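Local coordinates for protein glycoside hydrolase, family 11\:clostridium cellulosome enzyme, dockerin type i\:polysaccharide (Clostridium thermocellum, PDB 2C71) that probably removes acetyl groups from acetylated xylan as a metal-dependent carbohydrate esterase of family 4, related to peptidoglycan deacetylases, at residues Ala84-Asn87 with Ala88-Lys92; Leu106-Pro110 with Thr111-Asn115. All coordinates share one frame; numbering follows the deposited sequence. Where two conformers were deposited one is given.

Contact 1 of 2, residues Ala84-Asn87 with Ala88-Lys92; sequences ADTN and AVIQK
T86 and I90 meet one turn apart along helix 76-94, a local i to i+4 contact in a helix that lies against the parallel sheet of a NodB-homology polysaccharide deacetylase domain. The principle at work is the amphipathic helix: one flank is pressed into the protein while the backbone amides and carbonyls pair along the helix. The four successive amides from A88 to Q91 donate to the carbonyls of A84 to N87. The bond from I90 N to T86 O, 3.1 Å long, is nearly straight at 166° and runs almost along the carbonyl axis. The one from V89 N to D85 O is longer, at 3.3 Å, and its donor is tilted out of the carbonyl plane.

On the buried flank CG2 of T86 lies 3.9 Å from CD1 of I90, the two side chains crossing at a slant. With OG1 of T86 beside the backbone N (chi1 -59°), CG2 lies anti to that nitrogen and beside the carbonyl carbon, on the I90 side, and the hydroxyl bonds to the carbonyl oxygen of S82 one turn earlier. Both residues reach strand 60-63, T86 touching N63 and I90 touching I61. N87 adds a polar tie to the same strand, since its OD1 is hydrogen-bonded to ND2 of N63. D85 forms a salt bridge with K81 through OD2. Besides the I90 amide, T86 O has two aliphatic neighbours: CG1 of I90 comes within 3.3 Å of T86 O, and CG2 of V89 lies 3.3 Å from the same oxygen.

Contact 2 of 2, residues Leu106-Pro110 with Thr111-Asn115; sequences LETSP and TLFNN
S109 caps helix 110-115 through its hydroxyl, and T108 and F113 meet obliquely next to it; the whole is a worked example of an N-cap at a loop-to-helix junction. With chi1 at 63°, OG of S109 sits between its own backbone N and carbonyl carbon, and there it accepts from L112 N at 3.0 Å. The same OG is also hydrogen-bonded to the carbonyl oxygen of A72, which ties the cap to a separate loop. The serine's backbone carbonyl takes the next amide: F113 N reaches S109 O at 3.0 Å in an almost straight bond of 176°.

The phenyl group of F113 folds back toward the incoming loop, its CG turned beside the backbone N (chi1 -85°). At the T108 side chain, CE2 of the F113 ring lies 3.7 Å from OG1 and 3.8 Å from CB of T108. F120 of strand 119-120 stacks with the F113 ring and also touches T108. L112 also sends its CD2 branch toward the loop, to 3.4 Å from E107 O. Farther along, the N115 side chain bends back along the helix, and its ND2 donates to T111 O at 2.8 Å, with that oxygen close to the amide plane.

In the fold
From the N terminus the chain lays down strands 6-12 and 35-38, each followed by a helix, before strand 60-63; then, past the loop holding M71 and A72, it enters helix 76-94. Contact 1 lies within this helix, with T86, N87 and I90 reaching strand 60-63. The chain next passes strand 100-101 and P103 before contact 2 turns it into helix 110-115, ahead of strand 119-120. The contacts are thus in series, neither nesting nor crossing, and each spans a continuous run without closing a long loop. The centres of contact 1 and contact 2 are about 20 Å apart. Helix 76-94 nevertheless joins their surroundings: its I79, little more than a turn before A84, touches T111, L112 and N115 of contact 2.

Contact 1 of 2, residues Ala84-Asn87 with Ala88-Lys92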
loop_
_atom_site.group_PDB
_atom_site.type_symbol
_atom_site.label_atom_id
_atom_site.label_comp_id
_atom_site.label_asym_id
_atom_site.label_seq_id
_atom_site.Cartn_x
_atom_site.Cartn_y
_atom_site.Cartn_z
ATOM N N ALA A 84 2.198 12.891 10.957
ATOM C CA ALA A 84 1.083 13.190 11.870
ATOM C C ALA A 84 -0.094 13.774 11.135
ATOM O O ALA A 84 -1.249 13.408 11.410
ATOM C CB ALA A 84 1.538 14.131 12.990
ATOM N N ASP A 85 0.163 14.672 10.203
ATOM C CA ASP A 85 -0.933 15.309 9.488
ATOM C C ASP A 85 -1.682 14.268 8.633
ATOM O O ASP A 85 -2.895 14.316 8.504
ATOM C CB ASP A 85 -0.424 16.463 8.632
ATOM C CG ASP A 85 -0.007 17.687 9.398
ATOM O OD1 ASP A 85 -0.156 17.701 10.646
ATOM O OD2 ASP A 85 0.482 18.653 8.757
ATOM N N THR A 86 -0.936 13.316 8.076
ATOM C CA THR A 86 -1.535 12.214 7.293
ATOM C C THR A 86 -2.394 11.308 8.184
ATOM O O THR A 86 -3.521 10.963 7.859
ATOM C CB THR A 86 -0.455 11.482 6.519
ATOM O OG1 THR A 86 0.220 12.403 5.632
ATOM C CG2 THR A 86 -1.029 10.349 5.685
ATOM N N ASN A 87 -1.826 10.924 9.339
ATOM C CA ASN A 87 -2.605 10.113 10.257
ATOM C C ASN A 87 -3.909 10.819 10.657
ATOM O O ASN A 87 -4.949 10.183 10.814
ATOM C CB ASN A 87 -1.818 9.776 11.503
ATOM C CG ASN A 87 -0.720 8.755 11.293
ATOM O OD1 ASN A 87 -0.688 7.998 10.328
ATOM N ND2 ASN A 87 0.234 8.747 12.256
ATOM N N ALA A 88 -3.830 12.136 10.881
ATOM C CA ALA A 88 -5.008 12.843 11.360
ATOM C C ALA A 88 -6.148 12.833 10.361
ATOM O O ALA A 88 -7.322 12.658 10.726
ATOM C CB ALA A 88 -4.665 14.264 11.751
ATOM N N VAL A 89 -5.849 13.028 9.064
ATOM C CA VAL A 89 -6.919 13.010 8.067
ATOM C C VAL A 89 -7.443 11.612 7.865
ATOM O O VAL A 89 -8.650 11.435 7.655
ATOM C CB VAL A 89 -6.527 13.719 6.760
ATOM C CG1 VAL A 89 -6.379 15.213 6.920
ATOM C CG2 VAL A 89 -5.303 13.104 6.096
ATOM N N ILE A 90 -6.569 10.609 7.942
ATOM C CA ILE A 90 -7.050 9.230 7.858
ATOM C C ILE A 90 -8.007 8.924 9.019
ATOM O O ILE A 90 -9.093 8.370 8.835
ATOM C CB ILE A 90 -5.898 8.229 7.826
ATOM C CG1 ILE A 90 -5.067 8.404 6.557
ATOM C CG2 ILE A 90 -6.431 6.782 7.971
ATOM C CD1 ILE A 90 -3.722 7.744 6.604
ATOM N N GLN A 91 -7.631 9.297 10.211
ATOM C CA GLN A 91 -8.506 9.057 11.383
ATOM C C GLN A 91 -9.862 9.726 11.199
ATOM O O GLN A 91 -10.914 9.176 11.525
ATOM C CB GLN A 91 -7.814 9.523 12.658
ATOM C CG GLN A 91 -8.640 9.353 13.905
ATOM C CD GLN A 91 -9.019 7.950 14.288
ATOM O OE1 GLN A 91 -8.193 7.013 14.333
ATOM N NE2 GLN A 91 -10.313 7.789 14.574
ATOM N N LYS A 92 -9.834 10.948 10.710
ATOM C CA LYS A 92 -11.048 11.734 10.571
ATOM C C LYS A 92 -12.088 11.025 9.702
ATOM O O LYS A 92 -13.295 11.025 10.032
ATOM C CB LYS A 92 -10.714 13.123 10.014
ATOM C CG LYS A 92 -11.924 14.011 9.887
ATOM C CD LYS A 92 -11.526 15.380 9.519
ATOM C CE LYS A 92 -12.698 16.275 9.208
ATOM N NZ LYS A 92 -12.231 17.676 8.799
#

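Contact 2 of 2, residues Leu106-Pro110 with Thr111-Asn115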
loop_
_atom_site.group_PDB
_atom_site.type_symbol
_atom_site.label_atom_id
_atom_site.label_comp_id
_atom_site.label_asym_id
_atom_site.label_seq_id
_atom_site.Cartn_x
_atom_site.Cartn_y
_atom_site.Cartn_z
ATOM N N LEU A 106 10.677 4.753 -1.602
ATOM C CA LEU A 106 11.371 3.700 -0.869
ATOM C C LEU A 106 12.684 4.199 -0.284
ATOM O O LEU A 106 13.515 3.383 0.109
ATOM C CB LEU A 106 11.556 2.405 -1.641
ATOM C CG LEU A 106 10.244 1.785 -2.136
ATOM C CD1 LEU A 106 10.489 0.508 -2.858
ATOM C CD2 LEU A 106 9.261 1.529 -0.969
ATOM N N GLU A 107 12.849 5.513 -0.098
ATOM C CA GLU A 107 14.093 6.081 0.402
ATOM C C GLU A 107 14.073 6.223 1.915
ATOM O O GLU A 107 13.170 6.863 2.459
ATOM C CB GLU A 107 14.354 7.439 -0.233
ATOM C CG GLU A 107 14.765 7.305 -1.686
ATOM C CD GLU A 107 14.597 8.529 -2.592
ATOM O OE1 GLU A 107 14.013 9.553 -2.193
ATOM O OE2 GLU A 107 15.036 8.424 -3.781
ATOM N N THR A 108 15.059 5.623 2.613
ATOM C CA THR A 108 15.136 5.671 4.055
ATOM C C THR A 108 16.472 6.277 4.492
ATOM O O THR A 108 17.426 6.405 3.693
ATOM C CB THR A 108 14.915 4.314 4.712
ATOM O OG1 THR A 108 16.016 3.458 4.415
ATOM C CG2 THR A 108 13.582 3.673 4.251
ATOM N N SER A 109 16.526 6.605 5.780
ATOM C CA SER A 109 17.741 7.033 6.470
ATOM C C SER A 109 17.543 6.665 7.916
ATOM O O SER A 109 16.420 6.467 8.349
ATOM C CB SER A 109 17.982 8.547 6.339
ATOM O OG SER A 109 16.906 9.233 6.973
ATOM N N PRO A 110 18.632 6.694 8.709
ATOM C CA PRO A 110 18.480 6.543 10.170
ATOM C C PRO A 110 17.527 7.559 10.751
ATOM O O PRO A 110 16.724 7.228 11.603
ATOM C CB PRO A 110 19.902 6.695 10.683
ATOM C CG PRO A 110 20.709 6.133 9.575
ATOM C CD PRO A 110 20.055 6.665 8.322
ATOM N N THR A 111 17.612 8.808 10.285
ATOM C CA THR A 111 16.724 9.846 10.788
ATOM C C THR A 111 15.262 9.529 10.505
ATOM O O THR A 111 14.391 9.745 11.342
ATOM C CB THR A 111 17.151 11.222 10.226
ATOM O OG1 THR A 111 18.498 11.491 10.628
ATOM C CG2 THR A 111 16.260 12.338 10.723
ATOM N N LEU A 112 14.976 9.044 9.304
ATOM C CA LEU A 112 13.589 8.681 8.975
ATOM C C LEU A 112 13.102 7.567 9.898
ATOM O O LEU A 112 12.015 7.647 10.494
ATOM C CB LEU A 112 13.450 8.357 7.494
ATOM C CG LEU A 112 12.014 8.159 6.996
ATOM C CD1 LEU A 112 11.186 9.434 7.193
ATOM C CD2 LEU A 112 12.041 7.704 5.546
ATOM N N PHE A 113 13.890 6.491 10.012
ATOM C CA PHE A 113 13.528 5.396 10.895
ATOM C C PHE A 113 13.313 5.873 12.310
ATOM O O PHE A 113 12.400 5.436 12.997
ATOM C CB PHE A 113 14.603 4.300 10.901
ATOM C CG PHE A 113 14.449 3.300 9.787
ATOM C CD1 PHE A 113 13.329 2.417 9.763
ATOM C CD2 PHE A 113 15.387 3.184 8.788
ATOM C CE1 PHE A 113 13.231 1.485 8.772
ATOM C CE2 PHE A 113 15.277 2.224 7.807
ATOM C CZ PHE A 113 14.166 1.362 7.813
ATOM N N ASN A 114 14.153 6.805 12.806
ATOM C CA ASN A 114 14.115 7.314 14.190
ATOM C C ASN A 114 12.891 8.115 14.483
ATOM O O ASN A 114 12.557 8.314 15.648
ATOM C CB ASN A 114 15.313 8.206 14.550
ATOM C CG ASN A 114 15.604 8.221 16.023
ATOM O OD1 ASN A 114 15.579 7.186 16.668
ATOM N ND2 ASN A 114 15.839 9.405 16.566
ATOM N N ASN A 115 12.262 8.693 13.446
ATOM C CA ASN A 115 11.204 9.671 13.651
ATOM C C ASN A 115 9.839 9.222 13.153
ATOM O O ASN A 115 8.905 10.038 13.153
ATOM C CB ASN A 115 11.637 11.009 13.050
ATOM C CG ASN A 115 12.686 11.680 13.895
ATOM O OD1 ASN A 115 12.373 12.236 14.962
ATOM N ND2 ASN A 115 13.913 11.572 13.467
#